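Local coordinates for protein argonaute (Marinitoga piezophila, PDB 5I4A) that uses short guide RNAs with a 5' hydroxyl to bind complementary target strands and cleave them, with a preference for manganese as the cofactor, at residues P25-E28 and P29-A33; D215-Y219 and G220-E224; I270-K274 and N275-R279. All coordinates share one frame; numbering follows the deposited sequence.

Contact 1. Residues P25-E28 and P29-A33; sequences PDME and PKLFA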
# COMPACT_ATOMS: atom_id res chain seq x y z
N PRO A 25 -7.46 -10.84 -46.97
CA PRO A 25 -8.31 -11.99 -47.31
C PRO A 25 -7.65 -13.34 -47.09
O PRO A 25 -8.37 -14.33 -46.91
CB PRO A 25 -8.62 -11.77 -48.79
CG PRO A 25 -7.42 -11.04 -49.30
CD PRO A 25 -6.96 -10.15 -48.17
N ASP A 26 -6.32 -13.42 -47.10
CA ASP A 26 -5.62 -14.69 -47.01
C ASP A 26 -5.47 -15.19 -45.58
O ASP A 26 -4.98 -16.31 -45.39
CB ASP A 26 -4.24 -14.58 -47.64
CG ASP A 26 -4.28 -14.04 -49.06
OD1 ASP A 26 -5.05 -14.58 -49.88
OD2 ASP A 26 -3.55 -13.07 -49.35
N MET A 27 -5.87 -14.41 -44.59
CA MET A 27 -5.55 -14.70 -43.20
C MET A 27 -6.74 -14.40 -42.31
O MET A 27 -7.52 -13.48 -42.58
CB MET A 27 -4.33 -13.89 -42.75
CG MET A 27 -3.75 -14.28 -41.41
SD MET A 27 -2.19 -13.43 -41.12
CE MET A 27 -1.35 -13.72 -42.67
N GLU A 28 -6.87 -15.18 -41.25
CA GLU A 28 -7.89 -14.91 -40.26
C GLU A 28 -7.60 -13.58 -39.56
O GLU A 28 -6.43 -13.27 -39.29
CB GLU A 28 -7.96 -16.05 -39.24
CG GLU A 28 -8.39 -17.37 -39.86
CD GLU A 28 -9.78 -17.29 -40.45
OE1 GLU A 28 -10.74 -17.15 -39.66
OE2 GLU A 28 -9.92 -17.36 -41.69
N PRO A 29 -8.62 -12.78 -39.28
CA PRO A 29 -8.37 -11.45 -38.69
C PRO A 29 -7.61 -11.50 -37.37
O PRO A 29 -6.76 -10.64 -37.13
CB PRO A 29 -9.79 -10.88 -38.51
CG PRO A 29 -10.60 -11.58 -39.56
CD PRO A 29 -10.03 -12.97 -39.65
N LYS A 30 -7.89 -12.49 -36.52
CA LYS A 30 -7.18 -12.57 -35.24
C LYS A 30 -5.70 -12.83 -35.45
O LYS A 30 -4.85 -12.23 -34.77
CB LYS A 30 -7.80 -13.66 -34.37
CG LYS A 30 -7.20 -13.74 -32.97
CD LYS A 30 -8.06 -14.59 -32.05
CE LYS A 30 -9.46 -13.99 -31.90
NZ LYS A 30 -9.42 -12.60 -31.37
N LEU A 31 -5.36 -13.70 -36.40
CA LEU A 31 -3.95 -13.98 -36.69
C LEU A 31 -3.27 -12.80 -37.35
O LEU A 31 -2.12 -12.47 -37.03
CB LEU A 31 -3.84 -15.23 -37.56
CG LEU A 31 -2.44 -15.61 -38.05
CD1 LEU A 31 -1.47 -15.76 -36.89
CD2 LEU A 31 -2.50 -16.89 -38.87
N PHE A 32 -3.96 -12.14 -38.29
CA PHE A 32 -3.42 -10.94 -38.92
C PHE A 32 -3.12 -9.87 -37.88
O PHE A 32 -2.05 -9.27 -37.88
CB PHE A 32 -4.41 -10.43 -39.98
CG PHE A 32 -3.88 -9.30 -40.83
CD1 PHE A 32 -2.59 -9.34 -41.34
CD2 PHE A 32 -4.69 -8.22 -41.14
CE1 PHE A 32 -2.11 -8.31 -42.13
CE2 PHE A 32 -4.21 -7.19 -41.93
CZ PHE A 32 -2.92 -7.23 -42.43
N ALA A 33 -4.06 -9.66 -36.95
CA ALA A 33 -3.86 -8.67 -35.90
C ALA A 33 -2.70 -9.06 -34.99
O ALA A 33 -1.93 -8.20 -34.55
CB ALA A 33 -5.14 -8.49 -35.09
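Met27 folds its side chain over the start of the helix that opens at Pro29, and its sulfur lies against the backbone of Phe32. The close packing is here: SD is 3.5 Å from Phe32 CA and 3.9 Å from Phe32 CB. The extended backbone of Met27 and a first torsion that sets CG anti to the backbone N (chi1 -170°) carry the chain across to the first turn. There SD fits between two helical side chains, 3.8 Å from Leu31 CG, with the Met27 and Leu31 side chains crossing at about a right angle. The sulfur stands 5.3 Å from the centroid of the Phe32 ring, approaching obliquely, in a Met-aromatic contact. A flexible, polarisable thioether suits such an uneven surface.

Phe32 N donates to Glu28 O at 2.9 Å in a nearly straight bond (172°), the first full turn of the helix. Pro29, which has no N-H to give and a phi already near helical, is at home in the first turn. Its ring and the buried Phe32 both rest on Val51 of strand 51-56, while Phe32 meets Tyr70 edge-to-face.

The other side is loose. Glu28 is exposed, and beyond CB its bent side chain makes no approach to the helix residues; Leu31 is exposed apart from its contact with Met27, and Lys30 leads away to a salt bridge with Asp46. With Glu28 as N-cap, the apolar pairing of Met27, just before it, with Phe32, four residues after it, is a hydrophobic staple, a motif of helix N-termini, here in the N-terminal domain.

Contact 2. Residues D215-Y219 and G220-E224; sequences DAEKY and GFSKE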
# COMPACT_ATOMS: atom_id res chain seq x y z
N ASP A 215 15.98 -10.23 -0.95
CA ASP A 215 16.91 -11.21 -1.50
C ASP A 215 18.34 -10.69 -1.42
O ASP A 215 19.26 -11.42 -1.04
CB ASP A 215 16.54 -11.54 -2.94
CG ASP A 215 15.09 -11.96 -3.09
OD1 ASP A 215 14.57 -12.67 -2.20
OD2 ASP A 215 14.46 -11.57 -4.10
N ALA A 216 18.55 -9.42 -1.79
CA ALA A 216 19.87 -8.81 -1.68
C ALA A 216 20.41 -8.92 -0.27
O ALA A 216 21.60 -9.22 -0.07
CB ALA A 216 19.81 -7.36 -2.13
N GLU A 217 19.56 -8.68 0.74
CA GLU A 217 19.95 -8.97 2.11
C GLU A 217 20.21 -10.45 2.31
O GLU A 217 21.18 -10.85 2.96
CB GLU A 217 18.86 -8.50 3.08
CG GLU A 217 18.67 -7.00 3.16
CD GLU A 217 17.55 -6.62 4.12
OE1 GLU A 217 17.42 -5.42 4.44
OE2 GLU A 217 16.81 -7.53 4.55
N LYS A 218 19.35 -11.30 1.74
CA LYS A 218 19.45 -12.73 1.95
C LYS A 218 20.72 -13.30 1.31
O LYS A 218 21.44 -14.09 1.94
CB LYS A 218 18.21 -13.43 1.40
CG LYS A 218 18.14 -14.91 1.69
CD LYS A 218 16.88 -15.52 1.09
CE LYS A 218 16.88 -17.02 1.29
NZ LYS A 218 18.19 -17.61 0.91
N TYR A 219 21.01 -12.90 0.08
CA TYR A 219 22.16 -13.41 -0.65
C TYR A 219 23.39 -12.51 -0.51
O TYR A 219 24.38 -12.72 -1.23
CB TYR A 219 21.81 -13.61 -2.12
CG TYR A 219 20.57 -14.47 -2.30
CD1 TYR A 219 20.61 -15.83 -2.04
CD2 TYR A 219 19.37 -13.91 -2.71
CE1 TYR A 219 19.48 -16.61 -2.18
CE2 TYR A 219 18.24 -14.68 -2.86
CZ TYR A 219 18.30 -16.04 -2.60
OH TYR A 219 17.17 -16.81 -2.75
N GLY A 220 23.35 -11.53 0.38
CA GLY A 220 24.56 -10.84 0.79
C GLY A 220 25.10 -9.79 -0.15
O GLY A 220 26.31 -9.56 -0.17
N PHE A 221 24.24 -9.13 -0.93
CA PHE A 221 24.68 -8.01 -1.75
C PHE A 221 23.81 -6.78 -1.56
O PHE A 221 23.80 -5.90 -2.43
CB PHE A 221 24.77 -8.41 -3.23
CG PHE A 221 23.46 -8.86 -3.83
CD1 PHE A 221 23.07 -10.18 -3.76
CD2 PHE A 221 22.64 -7.96 -4.49
CE1 PHE A 221 21.88 -10.60 -4.33
CE2 PHE A 221 21.45 -8.36 -5.06
CZ PHE A 221 21.07 -9.69 -4.98
N SER A 222 23.09 -6.68 -0.44
CA SER A 222 22.24 -5.52 -0.18
C SER A 222 23.04 -4.24 0.03
O SER A 222 22.49 -3.15 -0.16
CB SER A 222 21.37 -5.78 1.05
OG SER A 222 22.14 -6.21 2.15
N LYS A 223 24.32 -4.34 0.42
CA LYS A 223 25.13 -3.14 0.60
C LYS A 223 25.28 -2.39 -0.72
O LYS A 223 25.06 -1.17 -0.78
CB LYS A 223 26.50 -3.50 1.18
CG LYS A 223 27.56 -2.44 0.94
CD LYS A 223 28.80 -2.69 1.79
CE LYS A 223 29.95 -1.78 1.39
NZ LYS A 223 30.72 -2.32 0.24
N GLU A 224 25.64 -3.10 -1.79
CA GLU A 224 25.75 -2.45 -3.09
C GLU A 224 24.38 -2.02 -3.61
O GLU A 224 24.28 -1.00 -4.30
CB GLU A 224 26.44 -3.37 -4.09
CG GLU A 224 27.01 -2.66 -5.30
CD GLU A 224 27.77 -3.58 -6.23
OE1 GLU A 224 27.90 -4.78 -5.90
OE2 GLU A 224 28.23 -3.11 -7.29
O HOH W 1 23.09 -9.24 3.05
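Asp215 meets Phe221 only through its backbone, its O lying 4.3 Å from Phe221 CE1; its carboxylate leads away and accepts a hydrogen bond from Thr212 N, ahead of the helix. Ala216 carries most of the contact. Its CA stands over the centre of the Phe221 ring, 3.7 Å from the centroid, as a CH-pi contact, and its CB is 3.5 Å from Phe221 CE2. Its small methyl lets the aromatic face come close. Phe221 CG sits between its backbone N and carbonyl carbon (chi1 60°), which turns the ring back over Ala216. Ala216 O accepts Phe221 N at 2.8 Å with a bent geometry (144°).

Glu217 O takes a weak bond from Gly220 N (3.4 Å). A water also donates to Glu217 O and bonds to Ser222 OG, bridging the two helices, and Glu217 CG packs 3.6 Å from Ser222 CB. Tyr219 then sets its CB at the edge of the Phe221 ring, near its plane. The chain turns at Gly220 with a positive phi of 79°, easy without a beta carbon. The two backbone bonds and the Ala216-Phe221 packing make a Schellman motif.

Phe221 is also the N-cap of the next helix, so helix 213-218 passes almost directly into helix 222-231. The junction packs on the loop between strands 111-120 and 127-140: Phe221 touches Leu121, Ser123 and Asn124, and Glu224 accepts from Asp122 N and Ser123 N.

Contact 3. Residues I270-K274 and N275-R279; sequences IYKFK and NGESR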
# COMPACT_ATOMS: atom_id res chain seq x y z
N ILE A 270 1.08 18.71 15.85
CA ILE A 270 1.37 18.80 17.28
C ILE A 270 0.48 17.81 18.01
O ILE A 270 -0.75 17.82 17.83
CB ILE A 270 1.17 20.23 17.82
CG1 ILE A 270 2.05 21.22 17.06
CG2 ILE A 270 1.47 20.28 19.31
CD1 ILE A 270 3.53 21.07 17.34
N TYR A 271 1.09 16.98 18.85
CA TYR A 271 0.35 16.03 19.67
C TYR A 271 0.04 16.65 21.03
O TYR A 271 0.90 17.27 21.65
CB TYR A 271 1.15 14.74 19.86
CG TYR A 271 1.47 13.99 18.59
CD1 TYR A 271 2.55 14.35 17.79
CD2 TYR A 271 0.70 12.90 18.19
CE1 TYR A 271 2.84 13.66 16.63
CE2 TYR A 271 0.99 12.20 17.03
CZ TYR A 271 2.06 12.58 16.26
OH TYR A 271 2.34 11.89 15.10
N LYS A 272 -1.20 16.47 21.49
CA LYS A 272 -1.63 16.93 22.80
C LYS A 272 -1.67 15.75 23.76
O LYS A 272 -2.50 14.85 23.61
CB LYS A 272 -3.00 17.61 22.74
CG LYS A 272 -2.98 19.09 22.39
CD LYS A 272 -4.37 19.70 22.50
CE LYS A 272 -4.61 20.35 23.86
NZ LYS A 272 -4.40 19.41 25.00
N PHE A 273 -0.78 15.75 24.74
CA PHE A 273 -0.77 14.75 25.79
C PHE A 273 -1.44 15.33 27.04
O PHE A 273 -2.07 16.39 26.99
CB PHE A 273 0.67 14.28 26.05
CG PHE A 273 1.37 13.81 24.80
CD1 PHE A 273 0.98 12.64 24.18
CD2 PHE A 273 2.42 14.54 24.26
CE1 PHE A 273 1.62 12.20 23.03
CE2 PHE A 273 3.07 14.11 23.12
CZ PHE A 273 2.67 12.94 22.50
N LYS A 274 -1.31 14.65 28.18
CA LYS A 274 -1.96 15.13 29.39
C LYS A 274 -1.27 16.36 29.94
O LYS A 274 -1.92 17.36 30.26
CB LYS A 274 -2.01 14.02 30.45
CG LYS A 274 -2.62 14.47 31.78
CD LYS A 274 -3.24 13.31 32.53
CE LYS A 274 -3.25 13.55 34.03
NZ LYS A 274 -1.92 13.26 34.63
N ASN A 275 0.06 16.32 30.07
CA ASN A 275 0.79 17.38 30.75
C ASN A 275 1.73 18.15 29.82
O ASN A 275 2.64 18.83 30.30
CB ASN A 275 1.56 16.80 31.93
CG ASN A 275 0.69 15.94 32.83
OD1 ASN A 275 -0.41 16.33 33.21
ND2 ASN A 275 1.18 14.75 33.16
N GLY A 276 1.51 18.06 28.51
CA GLY A 276 2.36 18.80 27.59
C GLY A 276 1.99 18.50 26.16
O GLY A 276 1.08 17.71 25.87
N GLU A 277 2.71 19.16 25.26
CA GLU A 277 2.53 18.99 23.82
C GLU A 277 3.89 18.77 23.17
O GLU A 277 4.93 19.11 23.74
CB GLU A 277 1.84 20.21 23.19
CG GLU A 277 0.39 20.39 23.60
CD GLU A 277 -0.21 21.67 23.07
OE1 GLU A 277 0.54 22.47 22.46
OE2 GLU A 277 -1.42 21.89 23.26
N SER A 278 3.86 18.19 21.97
CA SER A 278 5.09 17.93 21.25
C SER A 278 4.77 17.57 19.81
O SER A 278 3.65 17.16 19.49
CB SER A 278 5.90 16.80 21.90
OG SER A 278 7.08 16.52 21.16
N ARG A 279 5.76 17.73 18.95
CA ARG A 279 5.72 17.21 17.59
C ARG A 279 6.23 15.78 17.50
O ARG A 279 6.13 15.17 16.43
CB ARG A 279 6.56 18.09 16.66
CG ARG A 279 8.05 17.99 16.94
CD ARG A 279 8.88 18.76 15.93
NE ARG A 279 8.71 20.20 16.07
CZ ARG A 279 7.82 20.91 15.39
NH1 ARG A 279 7.01 20.31 14.53
NH2 ARG A 279 7.73 22.22 15.58
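Residues 270-274 and 275-279 form a tight beta hairpin in linker L2, with Tyr271 paired to Ser278 and Lys272 to Glu277 in antiparallel register. Tyr271 and Ser278 are the hydrogen-bonded pair: Tyr271 N donates to Ser278 O at 2.6 Å (163°), and Ser278 N returns to Tyr271 O at 3.1 Å. A third bond, from Phe273 N to Gly276 O at 2.9 Å, closes the end, where Lys274 and Asn275 make the corners of a type I beta turn. Both are exposed, and their side chains run alongside each other, as suits polar residues at a tip. Gly276, almost fully extended, leads into the returning strand.

The two faces differ. On one, Tyr271 turns its ring edge toward the carbonyl oxygen of Ser278, which lies in the ring plane 3.5 Å from CD1; nearby, the edge of the Phe273 ring meets Ser278 CB, with CE2 4.1 Å away, an approach that a small serine allows. The serine hydroxyl is bonded to Asp283 and to Tyr280 N. On the opposite face Lys272 and Glu277 run side by side. Glu277 OE2 lies 3.3 Å from Lys272 CG. Lys272 bends at chi3 (95°) and chi4 (-56°), and its NZ is 4.2 Å from Glu277 OE2, beyond a salt bridge, where the opposite charges probably still attract weakly.

Strand 277-278 is the outer edge of a three-stranded sheet, and strand 271-272 is its middle, bonded onward through Ile270 and Lys272 to Lys435 and Ile433 of the PIWI domain. Tyr271 OH reaches His610 and Arg607 there, while Phe273 packs on Val284 and Tyr287 of helix 284-287.

How the contacts relate
The contacts follow one another along the chain without overlapping. Contact 1 belongs to the N-terminal domain, at one extremity of the molecule, while contacts 2 and 3 both lie in linker L2, near its start and toward its end. Their centres are about 49 Å apart for contacts 1 and 2, 41 Å for contacts 2 and 3, and 71 Å for contacts 1 and 3, which lie on opposite sides of the chain's centre. No two contacts touch or share a sheet. Contact 2 rests on the linker L1 loop around 121-124, whereas contact 3 extends a sheet into PIWI, consistent with linker L2, part of the PAZ lobe, meeting L1 near its start and PIWI later.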